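Local coordinates for protein myosin-4 (Saccharomyces cerevisiae, PDB 3MMI) that moves selected mRNAs, among them ASH1 mRNA, into the bud as a type V myosin motor recruited through SHE3, this chain being its globular tail, at residues N196-V201 with T213-D218; G100-L105 with C203-V208. All coordinates share one frame; numbering follows the deposited sequence.

Contact 1 of 2, residues N196-V201 with T213-D218; sequences NEFDAV and TKIFND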
loop_
_atom_site.group_PDB
_atom_site.type_symbol
_atom_site.label_atom_id
_atom_site.label_comp_id
_atom_site.label_asym_id
_atom_site.label_seq_id
_atom_site.Cartn_x
_atom_site.Cartn_y
_atom_site.Cartn_z
ATOM N N ASN A 196 -3.283 14.525 -8.235
ATOM C CA ASN A 196 -3.478 15.871 -7.577
ATOM C C ASN A 196 -4.703 15.865 -6.649
ATOM O O ASN A 196 -4.689 16.440 -5.625
ATOM C CB ASN A 196 -3.644 17.044 -8.605
ATOM C CG ASN A 196 -2.386 17.309 -9.429
ATOM O OD1 ASN A 196 -2.464 17.577 -10.645
ATOM N ND2 ASN A 196 -1.248 17.169 -8.819
ATOM N N GLU A 197 -5.725 15.123 -7.038
ATOM C CA GLU A 197 -6.925 15.053 -6.248
ATOM C C GLU A 197 -6.759 14.115 -5.060
ATOM O O GLU A 197 -7.309 14.357 -3.995
ATOM C CB GLU A 197 -8.138 14.687 -7.131
ATOM C CG GLU A 197 -8.529 15.882 -8.052
ATOM C CD GLU A 197 -9.649 15.583 -9.057
ATOM O OE1 GLU A 197 -10.275 14.492 -8.991
ATOM O OE2 GLU A 197 -9.877 16.416 -9.922
ATOM N N PHE A 198 -5.963 13.045 -5.221
ATOM C CA PHE A 198 -5.608 12.169 -4.111
ATOM C C PHE A 198 -4.822 12.971 -3.128
ATOM O O PHE A 198 -5.033 12.935 -1.899
ATOM C CB PHE A 198 -4.739 11.006 -4.639
ATOM C CG PHE A 198 -4.453 9.945 -3.649
ATOM C CD1 PHE A 198 -5.222 9.807 -2.490
ATOM C CD2 PHE A 198 -3.485 8.983 -3.924
ATOM C CE1 PHE A 198 -5.012 8.769 -1.588
ATOM C CE2 PHE A 198 -3.216 8.016 -2.987
ATOM C CZ PHE A 198 -4.005 7.874 -1.843
ATOM N N ASP A 199 -3.876 13.723 -3.649
ATOM C CA ASP A 199 -3.063 14.564 -2.810
ATOM C C ASP A 199 -3.832 15.665 -2.017
ATOM O O ASP A 199 -3.507 15.966 -0.863
ATOM C CB ASP A 199 -2.008 15.238 -3.678
ATOM C CG ASP A 199 -1.023 16.101 -2.854
ATOM O OD1 ASP A 199 0.022 15.594 -2.386
ATOM O OD2 ASP A 199 -1.315 17.301 -2.611
ATOM N N ALA A 200 -4.884 16.245 -2.620
ATOM C CA ALA A 200 -5.723 17.279 -1.891
ATOM C C ALA A 200 -6.455 16.714 -0.720
ATOM O O ALA A 200 -6.551 17.354 0.305
ATOM C CB ALA A 200 -6.752 17.939 -2.870
ATOM N N VAL A 201 -7.098 15.553 -0.921
ATOM C CA VAL A 201 -7.839 14.877 0.134
ATOM C C VAL A 201 -6.877 14.517 1.285
ATOM O O VAL A 201 -7.110 14.830 2.416
ATOM C CB VAL A 201 -8.460 13.647 -0.400
ATOM C CG1 VAL A 201 -9.154 12.902 0.748
ATOM C CG2 VAL A 201 -9.420 13.952 -1.559
ATOM N N THR A 213 3.687 10.878 2.448
ATOM C CA THR A 213 4.755 10.287 1.650
ATOM C C THR A 213 4.751 8.774 1.668
ATOM O O THR A 213 4.953 8.138 0.621
ATOM C CB THR A 213 6.216 10.783 2.073
ATOM O OG1 THR A 213 6.512 10.366 3.434
ATOM C CG2 THR A 213 6.251 12.260 2.059
ATOM N N LYS A 214 4.469 8.155 2.812
ATOM C CA LYS A 214 4.346 6.664 2.785
ATOM C C LYS A 214 3.220 6.215 1.819
ATOM O O LYS A 214 3.389 5.284 1.034
ATOM C CB LYS A 214 4.201 6.079 4.219
ATOM C CG LYS A 214 3.766 4.720 4.252
ATOM C CD LYS A 214 3.953 4.037 5.596
ATOM C CE LYS A 214 4.461 2.602 5.369
ATOM N NZ LYS A 214 3.531 1.818 4.664
ATOM N N ILE A 215 2.047 6.851 1.936
ATOM C CA ILE A 215 0.897 6.526 1.061
ATOM C C ILE A 215 1.310 6.609 -0.438
ATOM O O ILE A 215 0.928 5.752 -1.261
ATOM C CB ILE A 215 -0.346 7.363 1.367
ATOM C CG1 ILE A 215 -0.947 6.960 2.716
ATOM C CG2 ILE A 215 -1.421 7.080 0.243
ATOM C CD1 ILE A 215 -1.822 7.831 3.359
ATOM N N PHE A 216 2.106 7.602 -0.783
ATOM C CA PHE A 216 2.488 7.747 -2.160
ATOM C C PHE A 216 3.502 6.647 -2.598
ATOM O O PHE A 216 3.454 6.196 -3.723
ATOM C CB PHE A 216 3.111 9.139 -2.453
ATOM C CG PHE A 216 2.076 10.304 -2.570
ATOM C CD1 PHE A 216 0.702 10.080 -2.832
ATOM C CD2 PHE A 216 2.503 11.616 -2.436
ATOM C CE1 PHE A 216 -0.221 11.163 -2.958
ATOM C CE2 PHE A 216 1.578 12.702 -2.541
ATOM C CZ PHE A 216 0.220 12.448 -2.807
ATOM N N ASN A 217 4.485 6.322 -1.726
ATOM C CA ASN A 217 5.340 5.135 -1.925
ATOM C C ASN A 217 4.514 3.840 -2.063
ATOM O O ASN A 217 4.784 3.075 -2.968
ATOM C CB ASN A 217 6.416 4.964 -0.803
ATOM C CG ASN A 217 7.517 6.054 -0.866
ATOM O OD1 ASN A 217 7.756 6.791 0.102
ATOM N ND2 ASN A 217 8.123 6.207 -2.019
ATOM N N ASP A 218 3.532 3.614 -1.182
ATOM C CA ASP A 218 2.802 2.376 -1.289
ATOM C C ASP A 218 1.950 2.306 -2.552
ATOM O O ASP A 218 1.616 1.241 -3.064
ATOM C CB ASP A 218 1.972 2.114 -0.029
ATOM C CG ASP A 218 2.838 1.825 1.197
ATOM O OD1 ASP A 218 4.051 1.554 1.007
ATOM O OD2 ASP A 218 2.328 1.919 2.334
#
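F216 reaches across from helix 209-234 to meet F198 and D199 of helix 185-204. Its CB leaves beside the contact rather than into it, but with CG next to the backbone N and opposite the carbonyl carbon (chi1 -77°) the ring swings over to the other helix. CE1, on one flank of the ring, lies 4.0 Å from F198 CD2; the centroids are 5.9 Å apart and the planes 70° apart, an offset edge-to-face pair in which F216 supplies the edge. At the tip, CZ stands 3.2 Å from D199 OD1, and CE2 3.3 Å from the same oxygen. OD1 lies at the ring's edge, near its plane, where the slightly positive C-H groups would probably suit a carboxylate oxygen. The hydrogen bond of D199 OD1 is to H212 NE2, one turn before F216; the ring contact is a close approach. Beside this pair, I215 CG2 packs on F198 CZ at 3.4 Å. The two segments run roughly antiparallel, at 148°, with axes 11.6 Å apart, so large side chains bridge the space between backbones. W256 of helix 240-257 meets F216 edge-to-face, while F160 and M161 of helix 132-168 and I102 of helix 97-108 pack against F198.

Contact 2 of 2, residues G100-L105 with C203-V208; sequences GGIFWL and CKFQVV
F205, I102 and F103 bury the most surface here, and the ring of F205 is the piece around which the other two are placed. F103 CB sits over one face of that ring, 4.3 Å from its centroid and 14° off the normal, a CH-pi contact. The F103 ring then presents its edge to the same ring: the centroids lie 5.7 Å apart with planes at 75°, an edge-to-face pair. F103 CG is anti to the backbone N (chi1 173°), and in this rotamer the ring stands beside F205 with its edge toward the F205 face. I102 comes in at the edge of the F205 ring, in its plane, with CG2 4.0 Å from F205 CD2. The same methyl meets V207 CG1 at 3.8 Å, so one branch of I102 serves two partners. K204 CG lies on the opposite face of F205 from F103 CB, both toward the rim. Replacing F205 with an alanine would probably open a gap beside F103 CB and I102 CG2 and leave the F103 edge without its aromatic face. The backbone agrees with a helix end: Q206, at positive phi, is the C-prime residue, Q206 N bonds to C203 O at 3.1 Å, and V207 N pairs with L202 O. This is a Schellman motif terminating helix 185-204, its apolar side chains packed on helix 97-108 within the all-helical globular tail.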
loop_
_atom_site.group_PDB
_atom_site.type_symbol
_atom_site.label_atom_id
_atom_site.label_comp_id
_atom_site.label_asym_id
_atom_site.label_seq_id
_atom_site.Cartn_x
_atom_site.Cartn_y
_atom_site.Cartn_z
ATOM N N GLY A 100 -13.541 8.209 2.442
ATOM C CA GLY A 100 -13.805 7.494 3.669
ATOM C C GLY A 100 -12.573 6.809 4.253
ATOM O O GLY A 100 -12.314 6.944 5.451
ATOM N N GLY A 101 -11.858 6.064 3.411
ATOM C CA GLY A 101 -10.590 5.434 3.774
ATOM C C GLY A 101 -9.624 6.431 4.415
ATOM O O GLY A 101 -9.143 6.266 5.572
ATOM N N ILE A 102 -9.434 7.533 3.722
ATOM C CA ILE A 102 -8.535 8.549 4.214
ATOM C C ILE A 102 -8.966 9.228 5.495
ATOM O O ILE A 102 -8.159 9.413 6.374
ATOM C CB ILE A 102 -8.228 9.614 3.143
ATOM C CG1 ILE A 102 -7.431 8.973 1.996
ATOM C CG2 ILE A 102 -7.332 10.691 3.707
ATOM C CD1 ILE A 102 -7.524 9.835 0.619
ATOM N N PHE A 103 -10.254 9.609 5.593
ATOM C CA PHE A 103 -10.775 10.244 6.816
ATOM C C PHE A 103 -10.502 9.308 8.009
ATOM O O PHE A 103 -9.904 9.706 8.954
ATOM C CB PHE A 103 -12.293 10.439 6.668
ATOM C CG PHE A 103 -12.961 10.915 7.921
ATOM C CD1 PHE A 103 -12.817 12.244 8.323
ATOM C CD2 PHE A 103 -13.745 10.051 8.691
ATOM C CE1 PHE A 103 -13.449 12.701 9.491
ATOM C CE2 PHE A 103 -14.369 10.514 9.828
ATOM C CZ PHE A 103 -14.225 11.830 10.232
ATOM N N TRP A 104 -10.927 8.048 7.908
ATOM C CA TRP A 104 -10.822 7.104 9.034
ATOM C C TRP A 104 -9.329 6.842 9.377
ATOM O O TRP A 104 -8.923 6.849 10.555
ATOM C CB TRP A 104 -11.628 5.803 8.757
ATOM C CG TRP A 104 -13.185 6.110 8.799
ATOM C CD1 TRP A 104 -14.092 6.043 7.757
ATOM C CD2 TRP A 104 -13.938 6.559 9.945
ATOM N NE1 TRP A 104 -15.350 6.387 8.200
ATOM C CE2 TRP A 104 -15.284 6.718 9.531
ATOM C CE3 TRP A 104 -13.605 6.834 11.276
ATOM C CZ2 TRP A 104 -16.302 7.147 10.422
ATOM C CZ3 TRP A 104 -14.600 7.237 12.159
ATOM C CH2 TRP A 104 -15.936 7.398 11.725
ATOM N N LEU A 105 -8.503 6.691 8.345
ATOM C CA LEU A 105 -7.136 6.309 8.559
ATOM C C LEU A 105 -6.387 7.470 9.118
ATOM O O LEU A 105 -5.562 7.311 9.997
ATOM C CB LEU A 105 -6.452 5.798 7.314
ATOM C CG LEU A 105 -6.862 4.340 6.998
ATOM C CD1 LEU A 105 -6.658 3.933 5.580
ATOM C CD2 LEU A 105 -6.255 3.322 7.978
ATOM N N CYS A 203 -4.207 16.120 2.167
ATOM C CA CYS A 203 -4.089 17.446 2.911
ATOM C C CYS A 203 -5.401 17.893 3.566
ATOM O O CYS A 203 -5.366 18.347 4.673
ATOM C CB CYS A 203 -3.617 18.579 2.049
ATOM S SG CYS A 203 -2.071 18.297 1.111
ATOM N N LYS A 204 -6.536 17.696 2.902
ATOM C CA LYS A 204 -7.852 18.079 3.444
ATOM C C LYS A 204 -8.057 17.402 4.782
ATOM O O LYS A 204 -8.226 18.103 5.826
ATOM C CB LYS A 204 -8.997 17.687 2.460
ATOM C CG LYS A 204 -10.400 18.167 2.902
ATOM N N PHE A 205 -7.960 16.063 4.789
ATOM C CA PHE A 205 -8.222 15.286 6.002
ATOM C C PHE A 205 -7.030 15.238 6.954
ATOM O O PHE A 205 -6.956 14.394 7.821
ATOM C CB PHE A 205 -8.808 13.907 5.659
ATOM C CG PHE A 205 -10.144 13.969 5.046
ATOM C CD1 PHE A 205 -11.111 14.862 5.518
ATOM C CD2 PHE A 205 -10.489 13.124 4.002
ATOM C CE1 PHE A 205 -12.378 14.900 4.918
ATOM C CE2 PHE A 205 -11.765 13.180 3.423
ATOM C CZ PHE A 205 -12.699 14.064 3.883
ATOM N N GLN A 206 -6.093 16.146 6.767
ATOM C CA GLN A 206 -4.960 16.316 7.666
ATOM C C GLN A 206 -4.028 15.073 7.941
ATOM O O GLN A 206 -3.513 14.905 9.068
ATOM C CB GLN A 206 -5.430 16.938 9.006
ATOM C CG GLN A 206 -5.818 18.482 8.914
ATOM C CD GLN A 206 -6.457 19.010 10.237
ATOM O OE1 GLN A 206 -5.780 19.129 11.269
ATOM N NE2 GLN A 206 -7.765 19.238 10.214
ATOM N N VAL A 207 -3.723 14.252 6.920
ATOM C CA VAL A 207 -2.803 13.190 7.222
ATOM C C VAL A 207 -1.398 13.735 7.462
ATOM O O VAL A 207 -0.953 14.606 6.772
ATOM C CB VAL A 207 -2.943 11.916 6.313
ATOM C CG1 VAL A 207 -4.235 11.849 5.548
ATOM C CG2 VAL A 207 -1.717 11.650 5.452
ATOM N N VAL A 208 -0.707 13.246 8.477
ATOM C CA VAL A 208 0.621 13.761 8.780
ATOM C C VAL A 208 1.562 13.542 7.579
ATOM O O VAL A 208 1.398 12.585 6.819
ATOM C CB VAL A 208 1.267 13.118 10.074
ATOM C CG1 VAL A 208 0.342 13.288 11.183
ATOM C CG2 VAL A 208 1.536 11.603 9.925
#

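Contacts 1 and 2 share helix 185-204: contact 1 uses N196-V201, and contact 2 the helix end and the turn that follows. Their centres are about 10 Å apart, and they touch directly. I102 is the joint: its CD1 lies 3.5 Å from F198 CE1 and 3.5 Å from V201 CG1, while its other branch faces contact 2. The order along the chain is 100-105, 196-201, 203-208, 213-218, so the segments alternate; C203-V208 holds the turn between the two helices of contact 1. Together the contacts pack helices 97-108, 185-204 and 209-234 against one another, largely through apolar side chains. Both belong to the dilute-domain region of the globular tail.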